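Probable UbiX-like flavin prenyltransferase (Escherichia coli, PDB 1SBZ) probably prenylates reduced FMN with dimethylallyl phosphate, making the prenylated flavin cofactor that phenolic acid decarboxylase needs. Local coordinates at residues L3-T8 with V17-A22; E30-M35 with A69-G74; H164-V169 with L175-A180. All blocks are in the same frame, centred on the assembly; numbering follows the deposited sequence.

Contact 1 of 3, residues L3-T8 with V17-A22. With FMN (flavin mononucleotide), chain H.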
loop_
_atom_site.group_PDB
_atom_site.type_symbol
_atom_site.label_atom_id
_atom_site.label_comp_id
_atom_site.label_asym_id
_atom_site.label_seq_id
_atom_site.Cartn_x
_atom_site.Cartn_y
_atom_site.Cartn_z
ATOM N N LEU D 3 25.725 -27.090 -3.175
ATOM C CA LEU D 3 24.788 -26.290 -3.967
ATOM C C LEU D 3 23.682 -27.143 -4.544
ATOM O O LEU D 3 23.936 -28.234 -5.069
ATOM C CB LEU D 3 25.504 -25.569 -5.113
ATOM C CG LEU D 3 26.531 -24.488 -4.786
ATOM C CD1 LEU D 3 27.144 -23.935 -6.078
ATOM C CD2 LEU D 3 25.889 -23.375 -3.974
ATOM N N ILE D 4 22.455 -26.640 -4.438
ATOM C CA ILE D 4 21.329 -27.229 -5.133
ATOM C C ILE D 4 21.162 -26.542 -6.491
ATOM O O ILE D 4 21.227 -25.313 -6.597
ATOM C CB ILE D 4 20.028 -27.118 -4.303
ATOM C CG1 ILE D 4 20.227 -27.694 -2.895
ATOM C CG2 ILE D 4 18.874 -27.817 -5.020
ATOM C CD1 ILE D 4 19.121 -27.326 -1.907
ATOM N N VAL D 5 20.955 -27.356 -7.521
ATOM C CA VAL D 5 20.750 -26.877 -8.879
ATOM C C VAL D 5 19.401 -27.404 -9.343
ATOM O O VAL D 5 19.225 -28.607 -9.551
ATOM C CB VAL D 5 21.898 -27.318 -9.833
ATOM C CG1 VAL D 5 21.637 -26.860 -11.264
ATOM C CG2 VAL D 5 23.246 -26.776 -9.353
ATOM N N GLY D 6 18.431 -26.503 -9.452
ATOM C CA GLY D 6 17.130 -26.857 -9.995
ATOM C C GLY D 6 17.139 -26.528 -11.473
ATOM O O GLY D 6 17.695 -25.511 -11.877
HETATM N N MSE D 7 16.552 -27.395 -12.287
HETATM C CA MSE D 7 16.366 -27.080 -13.696
HETATM C C MSE D 7 14.907 -27.169 -14.028
HETATM O O MSE D 7 14.184 -28.015 -13.510
HETATM C CB MSE D 7 17.188 -27.989 -14.606
HETATM C CG MSE D 7 18.679 -27.720 -14.556
HETATM SE SE MSE D 7 19.642 -28.653 -15.978
HETATM C CE MSE D 7 18.853 -27.817 -17.561
ATOM N N THR D 8 14.490 -26.309 -14.941
ATOM C CA THR D 8 13.089 -26.051 -15.154
ATOM C C THR D 8 12.792 -25.863 -16.653
ATOM O O THR D 8 13.696 -25.557 -17.424
ATOM C CB THR D 8 12.752 -24.839 -14.261
ATOM O OG1 THR D 8 12.099 -25.298 -13.067
ATOM C CG2 THR D 8 11.810 -23.928 -14.878
ATOM N N VAL D 17 23.011 -27.087 -18.276
ATOM C CA VAL D 17 24.064 -28.070 -18.565
ATOM C C VAL D 17 25.462 -27.464 -18.416
ATOM O O VAL D 17 26.341 -28.079 -17.814
ATOM C CB VAL D 17 23.902 -28.696 -19.973
ATOM C CG1 VAL D 17 24.991 -29.747 -20.239
ATOM C CG2 VAL D 17 22.517 -29.313 -20.126
ATOM N N ALA D 18 25.650 -26.253 -18.947
ATOM C CA ALA D 18 26.936 -25.575 -18.872
ATOM C C ALA D 18 27.328 -25.221 -17.434
ATOM O O ALA D 18 28.493 -25.353 -17.059
ATOM C CB ALA D 18 26.942 -24.340 -19.745
ATOM N N LEU D 19 26.359 -24.771 -16.640
ATOM C CA LEU D 19 26.613 -24.475 -15.231
ATOM C C LEU D 19 26.984 -25.746 -14.463
ATOM O O LEU D 19 27.895 -25.727 -13.626
ATOM C CB LEU D 19 25.419 -23.758 -14.591
ATOM C CG LEU D 19 25.463 -23.473 -13.083
ATOM C CD1 LEU D 19 25.045 -22.041 -12.798
ATOM C CD2 LEU D 19 24.578 -24.458 -12.334
ATOM N N LEU D 20 26.275 -26.839 -14.755
ATOM C CA LEU D 20 26.568 -28.137 -14.150
ATOM C C LEU D 20 27.934 -28.669 -14.565
ATOM O O LEU D 20 28.637 -29.269 -13.749
ATOM C CB LEU D 20 25.484 -29.166 -14.491
ATOM C CG LEU D 20 24.171 -29.137 -13.712
ATOM C CD1 LEU D 20 23.171 -30.064 -14.378
ATOM C CD2 LEU D 20 24.377 -29.531 -12.257
ATOM N N GLN D 21 28.302 -28.455 -15.828
ATOM C CA GLN D 21 29.634 -28.811 -16.322
ATOM C C GLN D 21 30.733 -28.049 -15.578
ATOM O O GLN D 21 31.706 -28.650 -15.122
ATOM C CB GLN D 21 29.742 -28.541 -17.824
ATOM C CG GLN D 21 29.110 -29.612 -18.706
ATOM C CD GLN D 21 28.904 -29.153 -20.139
ATOM O OE1 GLN D 21 28.977 -27.958 -20.437
ATOM N NE2 GLN D 21 28.641 -30.102 -21.028
ATOM N N ALA D 22 30.572 -26.731 -15.464
ATOM C CA ALA D 22 31.534 -25.875 -14.762
ATOM C C ALA D 22 31.667 -26.240 -13.281
ATOM O O ALA D 22 32.759 -26.165 -12.715
ATOM C CB ALA D 22 31.153 -24.405 -14.915
HETATM N N1 FMN H . 7.970 -21.212 -19.842
HETATM C C2 FMN H . 8.529 -20.022 -19.438
HETATM O O2 FMN H . 8.088 -19.496 -18.423
HETATM N N3 FMN H . 9.552 -19.448 -20.167
HETATM C C4 FMN H . 10.023 -20.081 -21.311
HETATM O O4 FMN H . 11.091 -19.700 -21.800
HETATM C C4A FMN H . 9.450 -21.300 -21.719
HETATM N N5 FMN H . 9.891 -21.967 -22.851
HETATM C C5A FMN H . 9.313 -23.174 -23.229
HETATM C C6 FMN H . 9.765 -23.846 -24.369
HETATM C C7 FMN H . 9.189 -25.065 -24.755
HETATM C C7M FMN H . 9.938 -25.925 -25.742
HETATM C C8 FMN H . 8.151 -25.613 -23.992
HETATM C C8M FMN H . 7.676 -27.031 -24.208
HETATM C C9 FMN H . 7.705 -24.941 -22.859
HETATM C C9A FMN H . 8.282 -23.725 -22.470
HETATM N N10 FMN H . 7.826 -23.058 -21.336
HETATM C C10 FMN H . 8.410 -21.856 -20.971
HETATM C "C1'" FMN H . 6.547 -23.495 -20.673
HETATM C "C2'" FMN H . 6.870 -24.295 -19.414
HETATM O "O2'" FMN H . 7.692 -25.392 -19.755
HETATM C "C3'" FMN H . 5.607 -24.747 -18.673
HETATM O "O3'" FMN H . 4.987 -23.622 -18.065
HETATM C "C4'" FMN H . 5.867 -25.840 -17.628
HETATM O "O4'" FMN H . 4.698 -26.107 -16.875
HETATM C "C5'" FMN H . 6.980 -25.476 -16.652
HETATM O "O5'" FMN H . 7.013 -26.415 -15.590
HETATM P P FMN H . 8.341 -26.501 -14.681
HETATM O O1P FMN H . 9.433 -27.113 -15.534
HETATM O O2P FMN H . 8.008 -27.355 -13.494
HETATM O O3P FMN H . 8.734 -25.104 -14.240
#
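Val5 and Leu20 meet because each first torsion turns a branch into the gap between strand 3-7 and helix 17-22: CG1 of Val5 stands opposite the backbone N (chi1 178°), while CG of Leu20 swings opposite its own carbonyl carbon (chi1 -79°). The two side chains pass at a slant, and Leu20 CD2 rests against Val5 CG1 at 4.0 Å. Leu19, the residue before it on the helix, sends CD2 antiparallel past the same valine, 3.9 Å from Val5 CG1 and nearly as close to Val5 CG2, so both methyls of Val5 are occupied by neighbouring leucines. Two residues on, selenomethionine Met7 uses the other fork of Leu20. Its selenium lies 4.1 Å from Leu20 CD1, and a bend beyond it brings Met7 CE 4.3 Å from the backbone N of Val17. Leu20 thus touches two residues of the same strand face with separate methyls. The interface is mainly apolar packing that buries 208 Å², both sides summed. The strand and helix axes approach to 10.3 Å and run nearly antiparallel, at 160°, as expected where the helix of a beta-alpha-beta unit returns over its strand in a Rossmann-like flavoprotein fold. Beyond the end of the strand, Thr8 belongs to the FMN pocket: its CG2 lies 3.4 Å from FMN O3P, and its OG1 is hydrogen-bonded to Thr90 OG1, another pocket residue. Strand 2-7 is flanked in the parallel sheet by strands 30-35 and 80-86; Ile82 and Ile84 of the latter extend the apolar layer around Leu19. On the helix, Val54 of helix 51-55 packs on Val17 and Leu20, while Val162, Val166, Val169 and Leu170 of helix 158-170 line the side bearing Ala18 and Leu19.

Contact 2 of 3, residues E30-M35 with A69-G74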
loop_
_atom_site.group_PDB
_atom_site.type_symbol
_atom_site.label_atom_id
_atom_site.label_comp_id
_atom_site.label_asym_id
_atom_site.label_seq_id
_atom_site.Cartn_x
_atom_site.Cartn_y
_atom_site.Cartn_z
ATOM N N GLU D 30 29.840 -29.901 -3.987
ATOM C CA GLU D 30 28.898 -31.003 -4.098
ATOM C C GLU D 30 27.580 -30.470 -4.659
ATOM O O GLU D 30 27.011 -29.518 -4.124
ATOM C CB GLU D 30 28.691 -31.633 -2.723
ATOM C CG GLU D 30 27.671 -32.757 -2.665
ATOM C CD GLU D 30 27.503 -33.282 -1.257
ATOM O OE1 GLU D 30 28.516 -33.689 -0.654
ATOM O OE2 GLU D 30 26.363 -33.281 -0.745
ATOM N N THR D 31 27.103 -31.076 -5.742
ATOM C CA THR D 31 25.913 -30.577 -6.423
ATOM C C THR D 31 24.730 -31.509 -6.239
ATOM O O THR D 31 24.855 -32.725 -6.383
ATOM C CB THR D 31 26.182 -30.324 -7.927
ATOM O OG1 THR D 31 26.695 -31.515 -8.532
ATOM C CG2 THR D 31 27.314 -29.320 -8.110
ATOM N N HIS D 32 23.586 -30.927 -5.895
ATOM C CA HIS D 32 22.340 -31.666 -5.807
ATOM C C HIS D 32 21.383 -31.144 -6.871
ATOM O O HIS D 32 20.893 -30.014 -6.787
ATOM C CB HIS D 32 21.734 -31.543 -4.409
ATOM C CG HIS D 32 22.578 -32.141 -3.327
ATOM N ND1 HIS D 32 22.233 -33.304 -2.670
ATOM C CD2 HIS D 32 23.754 -31.739 -2.788
ATOM C CE1 HIS D 32 23.161 -33.591 -1.774
ATOM N NE2 HIS D 32 24.095 -32.659 -1.826
ATOM N N LEU D 33 21.135 -31.968 -7.882
ATOM C CA LEU D 33 20.319 -31.574 -9.025
ATOM C C LEU D 33 18.874 -32.023 -8.876
ATOM O O LEU D 33 18.603 -33.131 -8.414
ATOM C CB LEU D 33 20.915 -32.139 -10.324
ATOM C CG LEU D 33 20.109 -32.068 -11.631
ATOM C CD1 LEU D 33 19.863 -30.620 -12.056
ATOM C CD2 LEU D 33 20.824 -32.831 -12.728
ATOM N N VAL D 34 17.946 -31.143 -9.249
ATOM C CA VAL D 34 16.540 -31.516 -9.402
ATOM C C VAL D 34 16.048 -31.023 -10.758
ATOM O O VAL D 34 15.937 -29.816 -10.980
ATOM C CB VAL D 34 15.640 -30.936 -8.279
ATOM C CG1 VAL D 34 14.288 -31.624 -8.278
ATOM C CG2 VAL D 34 16.283 -31.092 -6.927
HETATM N N MSE D 35 15.775 -31.956 -11.666
HETATM C CA MSE D 35 15.215 -31.616 -12.976
HETATM C C MSE D 35 13.704 -31.825 -12.956
HETATM O O MSE D 35 13.233 -32.904 -12.597
HETATM C CB MSE D 35 15.825 -32.481 -14.085
HETATM C CG MSE D 35 17.295 -32.260 -14.356
HETATM SE SE MSE D 35 17.991 -33.574 -15.650
HETATM C CE MSE D 35 17.849 -35.170 -14.516
ATOM N N ALA D 69 13.265 -36.166 0.024
ATOM C CA ALA D 69 14.694 -36.071 -0.294
ATOM C C ALA D 69 15.453 -35.278 0.770
ATOM O O ALA D 69 14.854 -34.490 1.507
ATOM C CB ALA D 69 14.891 -35.436 -1.671
ATOM N N THR D 70 16.767 -35.493 0.850
ATOM C CA THR D 70 17.610 -34.797 1.833
ATOM C C THR D 70 17.424 -33.278 1.809
ATOM O O THR D 70 17.240 -32.650 2.858
ATOM C CB THR D 70 19.102 -35.150 1.644
ATOM O OG1 THR D 70 19.433 -35.114 0.252
ATOM C CG2 THR D 70 19.371 -36.601 2.034
ATOM N N ILE D 71 17.453 -32.708 0.605
ATOM C CA ILE D 71 17.392 -31.251 0.408
ATOM C C ILE D 71 16.014 -30.649 0.714
ATOM O O ILE D 71 15.833 -29.431 0.645
ATOM C CB ILE D 71 17.849 -30.870 -1.021
ATOM C CG1 ILE D 71 16.987 -31.590 -2.068
ATOM C CG2 ILE D 71 19.328 -31.171 -1.201
ATOM C CD1 ILE D 71 17.055 -31.003 -3.455
ATOM N N SER D 72 15.052 -31.507 1.047
ATOM C CA SER D 72 13.738 -31.064 1.478
ATOM C C SER D 72 13.762 -30.717 2.966
ATOM O O SER D 72 12.826 -30.123 3.494
ATOM C CB SER D 72 12.702 -32.147 1.201
ATOM O OG SER D 72 11.436 -31.779 1.705
ATOM N N SER D 73 14.847 -31.091 3.632
ATOM C CA SER D 73 14.999 -30.842 5.054
ATOM C C SER D 73 15.907 -29.649 5.293
ATOM O O SER D 73 16.978 -29.544 4.690
ATOM C CB SER D 73 15.561 -32.085 5.753
ATOM O OG SER D 73 15.701 -31.856 7.144
ATOM N N GLY D 74 15.471 -28.760 6.181
ATOM C CA GLY D 74 16.241 -27.583 6.559
ATOM C C GLY D 74 17.520 -27.910 7.307
ATOM O O GLY D 74 18.543 -27.251 7.103
#
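Val34 and Ile71 form the tight end of this contact, reaching toward each other tip to tip with Val34 CG2 3.6 Å from Ile71 CD1. Ile71 also serves the histidine beside it through its other branch: CG2 lies 3.9 Å from His32 ND1 and about as far from His32 CG, approaching the ring obliquely as the two side chains slide past one another in opposite directions. That division follows from chi1 of Ile71 (57°), which places CG1 between the backbone N and carbonyl carbon and CG2 beside the N. Leu102 of helix 102-112 closes over both Val34 and Ile71, and Ile4 of strand 2-7 packs on Ile71 as well. His32 and Val34 project from the same face of strand 30-35, one of the inner strands of the parallel sheet in this Rossmann-like fold, and the short 3-10 turn 70-72, in the connection from strand 60-62 to strand 80-86, lies against that face. The imidazole is fixed at both nitrogens. NE2 donates to Glu30 OE2 at 2.6 Å with an N-H...O angle of 151°; OE2 uses its anti lone pair and sits 16° out of the plane of the His32 ring. ND1 is hydrogen-bonded to His62 NE2 of strand 60-62, and the ring stacks with Phe60. The nearby carboxylate would probably stabilise a protonated His32. Packing is looser at the solvent side, where the exposed Thr70 barely touches the histidine: its OG1 stays 4.4 Å from His32 ND1. A backbone bond of 3.0 Å from Ser72 N to Ala69 O braces the turn that carries Thr70 and Ile71.

Contact 3 of 3, residues H164-V169 with L175-A180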
loop_
_atom_site.group_PDB
_atom_site.type_symbol
_atom_site.label_atom_id
_atom_site.label_comp_id
_atom_site.label_asym_id
_atom_site.label_seq_id
_atom_site.Cartn_x
_atom_site.Cartn_y
_atom_site.Cartn_z
ATOM N N HIS D 164 29.284 -16.792 -20.569
ATOM C CA HIS D 164 29.298 -15.513 -19.889
ATOM C C HIS D 164 28.185 -15.449 -18.848
ATOM O O HIS D 164 28.402 -14.972 -17.741
ATOM C CB HIS D 164 29.167 -14.364 -20.886
ATOM C CG HIS D 164 29.315 -13.015 -20.257
ATOM N ND1 HIS D 164 30.541 -12.478 -19.930
ATOM C CD2 HIS D 164 28.389 -12.108 -19.863
ATOM C CE1 HIS D 164 30.365 -11.289 -19.378
ATOM N NE2 HIS D 164 29.069 -11.040 -19.327
ATOM N N VAL D 165 26.995 -15.925 -19.218
ATOM C CA VAL D 165 25.858 -15.978 -18.301
ATOM C C VAL D 165 26.216 -16.852 -17.107
ATOM O O VAL D 165 26.058 -16.435 -15.964
ATOM C CB VAL D 165 24.567 -16.503 -18.997
ATOM C CG1 VAL D 165 23.467 -16.770 -17.982
ATOM C CG2 VAL D 165 24.082 -15.515 -20.060
ATOM N N VAL D 166 26.719 -18.054 -17.385
ATOM C CA VAL D 166 27.125 -19.003 -16.352
ATOM C C VAL D 166 28.138 -18.386 -15.378
ATOM O O VAL D 166 27.970 -18.495 -14.166
ATOM C CB VAL D 166 27.688 -20.313 -16.963
ATOM C CG1 VAL D 166 28.427 -21.136 -15.909
ATOM C CG2 VAL D 166 26.570 -21.136 -17.599
ATOM N N ALA D 167 29.173 -17.739 -15.911
ATOM C CA ALA D 167 30.170 -17.043 -15.081
ATOM C C ALA D 167 29.546 -16.007 -14.140
ATOM O O ALA D 167 29.925 -15.913 -12.974
ATOM C CB ALA D 167 31.234 -16.388 -15.952
ATOM N N ARG D 168 28.588 -15.245 -14.659
ATOM C CA ARG D 168 27.945 -14.173 -13.903
ATOM C C ARG D 168 26.949 -14.708 -12.874
ATOM O O ARG D 168 26.711 -14.065 -11.848
ATOM C CB ARG D 168 27.277 -13.172 -14.851
ATOM C CG ARG D 168 28.234 -12.519 -15.872
ATOM C CD ARG D 168 28.746 -11.106 -15.514
ATOM N NE ARG D 168 28.980 -10.974 -14.080
ATOM C CZ ARG D 168 28.393 -10.090 -13.282
ATOM N NH1 ARG D 168 27.548 -9.184 -13.754
ATOM N NH2 ARG D 168 28.685 -10.105 -11.993
ATOM N N VAL D 169 26.372 -15.879 -13.155
ATOM C CA VAL D 169 25.568 -16.607 -12.172
ATOM C C VAL D 169 26.469 -17.107 -11.030
ATOM O O VAL D 169 26.162 -16.887 -9.857
ATOM C CB VAL D 169 24.760 -17.776 -12.814
ATOM C CG1 VAL D 169 24.019 -18.584 -11.749
ATOM C CG2 VAL D 169 23.764 -17.248 -13.840
ATOM N N LEU D 175 32.296 -17.873 -6.858
ATOM C CA LEU D 175 32.995 -18.894 -7.628
ATOM C C LEU D 175 33.561 -18.299 -8.912
ATOM O O LEU D 175 32.946 -17.421 -9.524
ATOM C CB LEU D 175 32.062 -20.074 -7.930
ATOM C CG LEU D 175 31.583 -20.888 -6.720
ATOM C CD1 LEU D 175 30.379 -21.749 -7.074
ATOM C CD2 LEU D 175 32.704 -21.746 -6.149
ATOM N N GLU D 176 34.745 -18.767 -9.300
ATOM C CA GLU D 176 35.434 -18.255 -10.478
ATOM C C GLU D 176 35.341 -19.201 -11.669
ATOM O O GLU D 176 35.958 -20.267 -11.679
ATOM C CB GLU D 176 36.905 -17.953 -10.171
ATOM C CG GLU D 176 37.245 -16.469 -10.074
ATOM C CD GLU D 176 37.446 -15.990 -8.645
ATOM O OE1 GLU D 176 38.577 -15.563 -8.320
ATOM O OE2 GLU D 176 36.485 -16.041 -7.846
ATOM N N HIS D 177 34.556 -18.802 -12.664
ATOM C CA HIS D 177 34.516 -19.486 -13.952
ATOM C C HIS D 177 35.809 -19.130 -14.689
ATOM O O HIS D 177 36.119 -17.944 -14.866
ATOM C CB HIS D 177 33.297 -19.022 -14.744
ATOM C CG HIS D 177 32.901 -19.935 -15.863
ATOM N ND1 HIS D 177 33.367 -19.780 -17.152
ATOM C CD2 HIS D 177 32.058 -20.994 -15.893
ATOM C CE1 HIS D 177 32.837 -20.714 -17.923
ATOM N NE2 HIS D 177 32.041 -21.464 -17.184
ATOM N N PRO D 178 36.568 -20.143 -15.106
ATOM C CA PRO D 178 37.920 -19.929 -15.639
ATOM C C PRO D 178 37.990 -19.375 -17.071
ATOM O O PRO D 178 39.090 -19.218 -17.610
ATOM C CB PRO D 178 38.551 -21.327 -15.567
ATOM C CG PRO D 178 37.401 -22.282 -15.633
ATOM C CD PRO D 178 36.188 -21.569 -15.101
ATOM N N TYR D 179 36.837 -19.082 -17.673
ATOM C CA TYR D 179 36.787 -18.513 -19.025
ATOM C C TYR D 179 35.907 -17.256 -19.087
ATOM O O TYR D 179 35.331 -16.940 -20.134
ATOM C CB TYR D 179 36.297 -19.547 -20.054
ATOM C CG TYR D 179 36.638 -20.993 -19.745
ATOM C CD1 TYR D 179 35.792 -21.767 -18.952
ATOM C CD2 TYR D 179 37.792 -21.592 -20.261
ATOM C CE1 TYR D 179 36.081 -23.093 -18.662
ATOM C CE2 TYR D 179 38.096 -22.924 -19.977
ATOM C CZ TYR D 179 37.230 -23.668 -19.174
ATOM O OH TYR D 179 37.502 -24.989 -18.876
ATOM N N ALA D 180 35.803 -16.546 -17.963
ATOM C CA ALA D 180 35.017 -15.314 -17.891
ATOM C C ALA D 180 35.704 -14.172 -18.640
ATOM O O ALA D 180 36.905 -13.945 -18.477
ATOM C CB ALA D 180 34.764 -14.927 -16.440
HETATM O O HOH W 1 32.551 -16.825 -12.059
#
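One water bridges Ala167 and segment 175-180: it lies 2.9 Å from Ala167 O and 2.6 Å from Leu175 O, and accepts from His177 N at 2.9 Å. This three-point grip ties the helix backbone to the segment that returns alongside it, so the polar link between them is indirect. Beside the water-mediated link the surfaces meet directly. Ala167 CB sits 3.6 Å from His177 CB and 3.9 Å from Ala180 CB, touching two residues of segment 175-180. With CG opposite the backbone N (chi1 -162°), the His177 ring is laid over the backbone of Ala167, whose N is over one face, and Val166 CG1 comes obliquely to His177 CD2 at 3.6 Å. Pro178 CD lies 3.7 Å above the plane of the His177 ring, toward its rim. Arg168 faces elsewhere, forming salt bridges with Asp171 and with Glu113 of a neighbouring subunit. The segment that follows helix 158-170 thus doubles back on it and reaches helix 13-24 where His177 touches Ala22; helix 158-170 itself packs on Leu15 of helix 13-24 through Val165 and on Val118 and Val120 of strand 116-121 through Val169.

From the N terminus, contact 1 comes first, closing the short connection from strand 2-7 to helix 13-24. Contact 2 follows, bringing the loop after strand 60-62 back to strand 30-35 across 34 residues; contact 3 then closes the short loop after helix 158-170. The three lie in series, with none nested in or crossing another. Contacts 1 and 2 share the sheet, where Val5 N and Met7 N probably bond to His32 O and Val34 O of the adjacent strand. Contacts 1 and 3 share helix 13-24, which packs between strand 2-7 and the 158-180 region. Contacts 2 and 3 do not touch, their nearest atoms being about 8 Å apart.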